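Local coordinates for amino acid ABC transporter, binding protein (Thermus thermophilus, PDB 3VV5) that binds the lysine analogue L-thialysine, (S)-2-aminoethyl-L-cysteine, as the solute-binding component of an amino acid ABC transporter, at residues Ile105-Glu108 against Arg109-Val113; Ala81-Phe84 against Asp85-Leu88. All blocks are in the same frame, centred on the assembly; numbering follows the deposited sequence.

Contact 2 comes first along the chain, in the connection from strand 76-81 into helix 87-92; contact 1 follows at the start of helix 107-112, just after strand 102-104. Their centres lie about 15 Å apart, yet helix 107-112 and the residue that follows it pack on helix 87-92: Arg109 CG lies 3.8 Å from Leu88 CD1, and Val113 CG1 rests on Leu88 CB at 4.0 Å. Both contacts also reach L-thialysine. Contact 1 supplies the arginine that holds its carboxylate, contact 2 the phenylalanine that lies along its thioether chain, and Arg109 NH2 comes within 3.9 Å of Phe84 CZ. Two consecutive helix starts of a solute-binding fold thus each contribute one side chain to the same ligand pocket.

Contact 1 (Ile105-Glu108 against Arg109-Val113); sequences ITEE and RARAV. With SLZ (L-thialysine), chain C.
Thr106 caps the start of helix 107-112: its OG1 accepts the backbone N of Arg109 at 3.1 Å with an N-H...O angle of 161°, the classic N-cap bond to a first-turn amide. A chi1 of 68° puts OG1 between the backbone N and the carbonyl carbon, turned to meet that amide. The helical ladder opens with the bond from Ala110 N to Thr106 O at 2.9 Å and continues from Arg111 N to Glu107 O at 3.3 Å; a weak bond from Ala112 N to Glu108 O follows.

From this capped turn Arg109 reaches into the pocket. Its chain is extended from CG to NE, and the guanidinium meets the L-thialysine carboxylate end-on, with the carboxylate carbon in the guanidinium plane. Arg109 NH1 donates to OXT of L-thialysine at 2.8 Å, almost straight at 176°, and Arg109 NH2 to its O at 2.9 Å, a paired grip that fixes the rotation of the carboxylate. This two-pronged recognition is characteristic of amino-acid-binding members of solute-binding protein family 3. The same nitrogens donate again, NH1 to Gly104 O and NH2 to Gly149 O, which would help fix the orientation of the guanidinium, edge-on to the carboxylate.

On the outer side of the helix, Glu107 and Arg111 form a salt bridge, Glu107 OE2 to Arg111 NH2 at 3.3 Å, with carboxylate and guanidinium planes tilted against each other. Arg111 bends at chi3 and folds back over the first turn, bringing one guanidinium face above Glu107 O. Glu108 runs alongside it in the same direction, its CG touching NH1; its carboxylate does not touch the guanidinium, though the opposite charges probably attract at that range. Packing near the cap is close: Thr106 OG1 also lies against the aliphatic start of Arg109, 3.4 Å from CB.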
loop_
_atom_site.group_PDB
_atom_site.type_symbol
_atom_site.label_atom_id
_atom_site.label_comp_id
_atom_site.label_asym_id
_atom_site.label_seq_id
_atom_site.Cartn_x
_atom_site.Cartn_y
_atom_site.Cartn_z
ATOM N N ILE A 105 -3.361 -2.741 8.296
ATOM C CA ILE A 105 -4.275 -3.573 9.076
ATOM C C ILE A 105 -5.147 -2.638 9.892
ATOM O O ILE A 105 -4.631 -1.768 10.591
ATOM C CB ILE A 105 -3.516 -4.521 10.014
ATOM C CG1 ILE A 105 -2.700 -5.535 9.196
ATOM C CG2 ILE A 105 -4.481 -5.259 10.964
ATOM C CD1 ILE A 105 -1.670 -6.320 10.023
ATOM N N THR A 106 -6.464 -2.806 9.762
ATOM C CA THR A 106 -7.454 -2.091 10.602
ATOM C C THR A 106 -8.464 -3.104 11.157
ATOM O O THR A 106 -8.569 -4.219 10.639
ATOM C CB THR A 106 -8.227 -1.032 9.801
ATOM O OG1 THR A 106 -9.077 -1.685 8.855
ATOM C CG2 THR A 106 -7.268 -0.090 9.058
ATOM N N GLU A 107 -9.209 -2.723 12.196
ATOM C CA GLU A 107 -10.211 -3.627 12.772
ATOM C C GLU A 107 -11.182 -4.135 11.714
ATOM O O GLU A 107 -11.401 -5.331 11.615
ATOM C CB GLU A 107 -11.013 -2.953 13.900
ATOM C CG GLU A 107 -12.209 -3.809 14.353
ATOM C CD GLU A 107 -13.012 -3.184 15.489
ATOM O OE1 GLU A 107 -13.175 -3.847 16.540
ATOM O OE2 GLU A 107 -13.485 -2.033 15.330
ATOM N N GLU A 108 -11.753 -3.201 10.951
ATOM C CA GLU A 108 -12.781 -3.467 9.943
ATOM C C GLU A 108 -12.292 -4.344 8.816
ATOM O O GLU A 108 -12.997 -5.275 8.382
ATOM C CB GLU A 108 -13.335 -2.144 9.374
ATOM C CG GLU A 108 -14.376 -1.486 10.282
ATOM C CD GLU A 108 -14.120 0.003 10.553
ATOM O OE1 GLU A 108 -13.910 0.783 9.589
ATOM O OE2 GLU A 108 -14.132 0.390 11.751
ATOM N N ARG A 109 -11.086 -4.050 8.318
ATOM C CA ARG A 109 -10.510 -4.873 7.259
ATOM C C ARG A 109 -10.149 -6.283 7.754
ATOM O O ARG A 109 -10.284 -7.232 6.996
ATOM C CB ARG A 109 -9.267 -4.229 6.656
ATOM C CG ARG A 109 -9.514 -3.052 5.728
ATOM C CD ARG A 109 -8.185 -2.346 5.452
ATOM N NE ARG A 109 -8.325 -1.197 4.554
ATOM C CZ ARG A 109 -7.324 -0.403 4.191
ATOM N NH1 ARG A 109 -6.093 -0.632 4.642
ATOM N NH2 ARG A 109 -7.551 0.627 3.368
ATOM N N ALA A 110 -9.664 -6.395 8.995
ATOM C CA ALA A 110 -9.259 -7.684 9.582
ATOM C C ALA A 110 -10.437 -8.655 9.777
ATOM O O ALA A 110 -10.250 -9.872 9.813
ATOM C CB ALA A 110 -8.522 -7.479 10.885
ATOM N N ARG A 111 -11.636 -8.104 9.919
ATOM C CA ARG A 111 -12.859 -8.904 9.844
ATOM C C ARG A 111 -13.122 -9.410 8.433
ATOM O O ARG A 111 -13.384 -10.608 8.236
ATOM C CB ARG A 111 -14.059 -8.092 10.320
ATOM C CG ARG A 111 -13.953 -7.632 11.743
ATOM C CD ARG A 111 -15.330 -7.219 12.242
ATOM N NE ARG A 111 -15.281 -6.003 13.049
ATOM C CZ ARG A 111 -15.530 -4.786 12.573
ATOM N NH1 ARG A 111 -15.853 -4.615 11.290
ATOM N NH2 ARG A 111 -15.462 -3.736 13.376
ATOM N N ALA A 112 -13.025 -8.510 7.452
ATOM C CA ALA A 112 -13.343 -8.825 6.066
ATOM C C ALA A 112 -12.392 -9.851 5.414
ATOM O O ALA A 112 -12.829 -10.708 4.639
ATOM C CB ALA A 112 -13.405 -7.518 5.222
ATOM N N VAL A 113 -11.097 -9.738 5.703
ATOM C CA VAL A 113 -10.095 -10.626 5.095
ATOM C C VAL A 113 -9.176 -11.170 6.191
ATOM O O VAL A 113 -9.205 -10.678 7.329
ATOM C CB VAL A 113 -9.269 -9.890 3.963
ATOM C CG1 VAL A 113 -10.172 -9.470 2.776
ATOM C CG2 VAL A 113 -8.510 -8.700 4.525
HETATM N N SLZ C . -1.860 2.389 3.248
HETATM C CA SLZ C . -3.058 2.621 2.410
HETATM C CB SLZ C . -2.953 1.837 1.074
HETATM S SG SLZ C . -2.609 2.731 -0.484
HETATM C CD SLZ C . -2.583 1.251 -1.557
HETATM C CE SLZ C . -2.477 1.472 -3.069
HETATM N NZ SLZ C . -1.832 0.290 -3.665
HETATM C C SLZ C . -4.213 2.000 3.191
HETATM O O SLZ C . -5.357 2.435 2.985
HETATM O OXT SLZ C . -3.923 1.083 3.993
#

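Contact 2 (Ala81-Phe84 against Asp85-Leu88); sequences AQSF and DTLL. With SLZ (L-thialysine), chain C.
Ser83 O and Phe84 O each accept the amide three residues on, from Thr86 N at 3.0 Å and Leu87 N at 3.1 Å respectively, in two overlapping type I turns that bend the chain from strand 76-81 into helix 87-92. Both amides approach from above the carbonyl plane. Ser83 O is gripped a second time by Thr86 OG1, which donates in that plane, on a lone pair, at 2.8 Å; a chi1 of 76° swings the hydroxyl back over the turn. Ser83 OG in turn donates to Asp85 OD1 at 3.0 Å, reaching its syn side from 35° out of the carboxylate plane, and is also bonded to Gln169. Leu87 packs against both Gln82 and Phe84, Leu87 CD2 on Gln82 CB and Leu87 CD1 4.1 Å from Phe84 CD1.

Phe84 points away from the turn. With CG anti to the backbone N (chi1 178°), the ring is directed at L-thialysine, whose sulfur SG lies over one face, displaced toward the rim. The ligand methylenes are in close touch: Phe84 CE1 is 3.2 Å from the ligand's CD, Phe84 CD1 3.5 Å from its CE, and Phe84 CZ meets its CB. His103 stacks with the ring. A serine at Phe84 would probably strip the thioether chain of this apolar support, leaving the ligand's middle freer to shift and His103 without its stacking partner. An aromatic side chain lying along the ligand's aliphatic part, carried on a turn between strand and helix, marks the binding cleft of this type 2 periplasmic-binding fold.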
loop_
_atom_site.group_PDB
_atom_site.type_symbol
_atom_site.label_atom_id
_atom_site.label_comp_id
_atom_site.label_asym_id
_atom_site.label_seq_id
_atom_site.Cartn_x
_atom_site.Cartn_y
_atom_site.Cartn_z
ATOM N N ALA A 81 -3.759 -6.275 -11.883
ATOM C CA ALA A 81 -3.800 -4.899 -11.391
ATOM C C ALA A 81 -5.212 -4.317 -11.484
ATOM O O ALA A 81 -5.756 -4.219 -12.558
ATOM C CB ALA A 81 -2.826 -4.028 -12.189
ATOM N N GLN A 82 -5.779 -3.910 -10.354
ATOM C CA GLN A 82 -7.165 -3.414 -10.308
ATOM C C GLN A 82 -7.249 -2.162 -9.449
ATOM O O GLN A 82 -6.372 -1.903 -8.627
ATOM C CB GLN A 82 -8.084 -4.478 -9.664
ATOM C CG GLN A 82 -8.198 -5.811 -10.408
ATOM C CD GLN A 82 -9.180 -5.733 -11.567
ATOM O OE1 GLN A 82 -8.791 -5.650 -12.736
ATOM N NE2 GLN A 82 -10.464 -5.744 -11.244
ATOM N N SER A 83 -8.344 -1.418 -9.578
ATOM C CA SER A 83 -8.565 -0.258 -8.713
ATOM C C SER A 83 -8.454 -0.634 -7.223
ATOM O O SER A 83 -8.994 -1.664 -6.795
ATOM C CB SER A 83 -9.922 0.380 -9.044
ATOM O OG SER A 83 -10.124 1.545 -8.259
ATOM N N PHE A 84 -7.733 0.177 -6.437
ATOM C CA PHE A 84 -7.458 -0.158 -5.045
ATOM C C PHE A 84 -8.714 -0.555 -4.245
ATOM O O PHE A 84 -8.706 -1.590 -3.564
ATOM C CB PHE A 84 -6.699 0.967 -4.308
ATOM C CG PHE A 84 -6.436 0.665 -2.847
ATOM C CD1 PHE A 84 -5.457 -0.256 -2.468
ATOM C CD2 PHE A 84 -7.189 1.277 -1.848
ATOM C CE1 PHE A 84 -5.221 -0.554 -1.112
ATOM C CE2 PHE A 84 -6.966 0.988 -0.481
ATOM C CZ PHE A 84 -5.975 0.071 -0.109
ATOM N N ASP A 85 -9.767 0.265 -4.341
ATOM C CA ASP A 85 -10.979 0.075 -3.507
ATOM C C ASP A 85 -11.760 -1.206 -3.820
ATOM O O ASP A 85 -12.687 -1.585 -3.092
ATOM C CB ASP A 85 -11.901 1.307 -3.553
ATOM C CG ASP A 85 -12.465 1.607 -4.968
ATOM O OD1 ASP A 85 -11.956 1.084 -5.968
ATOM O OD2 ASP A 85 -13.411 2.416 -5.071
ATOM N N THR A 86 -11.363 -1.882 -4.892
ATOM C CA THR A 86 -12.022 -3.118 -5.300
ATOM C C THR A 86 -11.299 -4.371 -4.820
ATOM O O THR A 86 -11.847 -5.479 -4.934
ATOM C CB THR A 86 -12.120 -3.258 -6.839
ATOM O OG1 THR A 86 -10.840 -3.638 -7.386
ATOM C CG2 THR A 86 -12.626 -1.970 -7.495
ATOM N N LEU A 87 -10.080 -4.217 -4.303
ATOM C CA LEU A 87 -9.172 -5.366 -4.127
ATOM C C LEU A 87 -9.615 -6.374 -3.066
ATOM O O LEU A 87 -9.611 -7.555 -3.336
ATOM C CB LEU A 87 -7.715 -4.923 -3.863
ATOM C CG LEU A 87 -6.916 -4.338 -5.033
ATOM C CD1 LEU A 87 -5.616 -3.760 -4.502
ATOM C CD2 LEU A 87 -6.645 -5.387 -6.138
ATOM N N LEU A 88 -9.993 -5.915 -1.874
ATOM C CA LEU A 88 -10.384 -6.859 -0.822
ATOM C C LEU A 88 -11.678 -7.597 -1.182
ATOM O O LEU A 88 -11.800 -8.803 -0.952
ATOM C CB LEU A 88 -10.482 -6.183 0.546
ATOM C CG LEU A 88 -9.176 -5.544 1.054
ATOM C CD1 LEU A 88 -9.378 -4.997 2.462
ATOM C CD2 LEU A 88 -7.987 -6.529 0.974
HETATM N N SLZ C . -1.860 2.389 3.248
HETATM C CA SLZ C . -3.058 2.621 2.410
HETATM C CB SLZ C . -2.953 1.837 1.074
HETATM S SG SLZ C . -2.609 2.731 -0.484
HETATM C CD SLZ C . -2.583 1.251 -1.557
HETATM C CE SLZ C . -2.477 1.472 -3.069
HETATM N NZ SLZ C . -1.832 0.290 -3.665
HETATM C C SLZ C . -4.213 2.000 3.191
HETATM O O SLZ C . -5.357 2.435 2.985
HETATM O OXT SLZ C . -3.923 1.083 3.993
#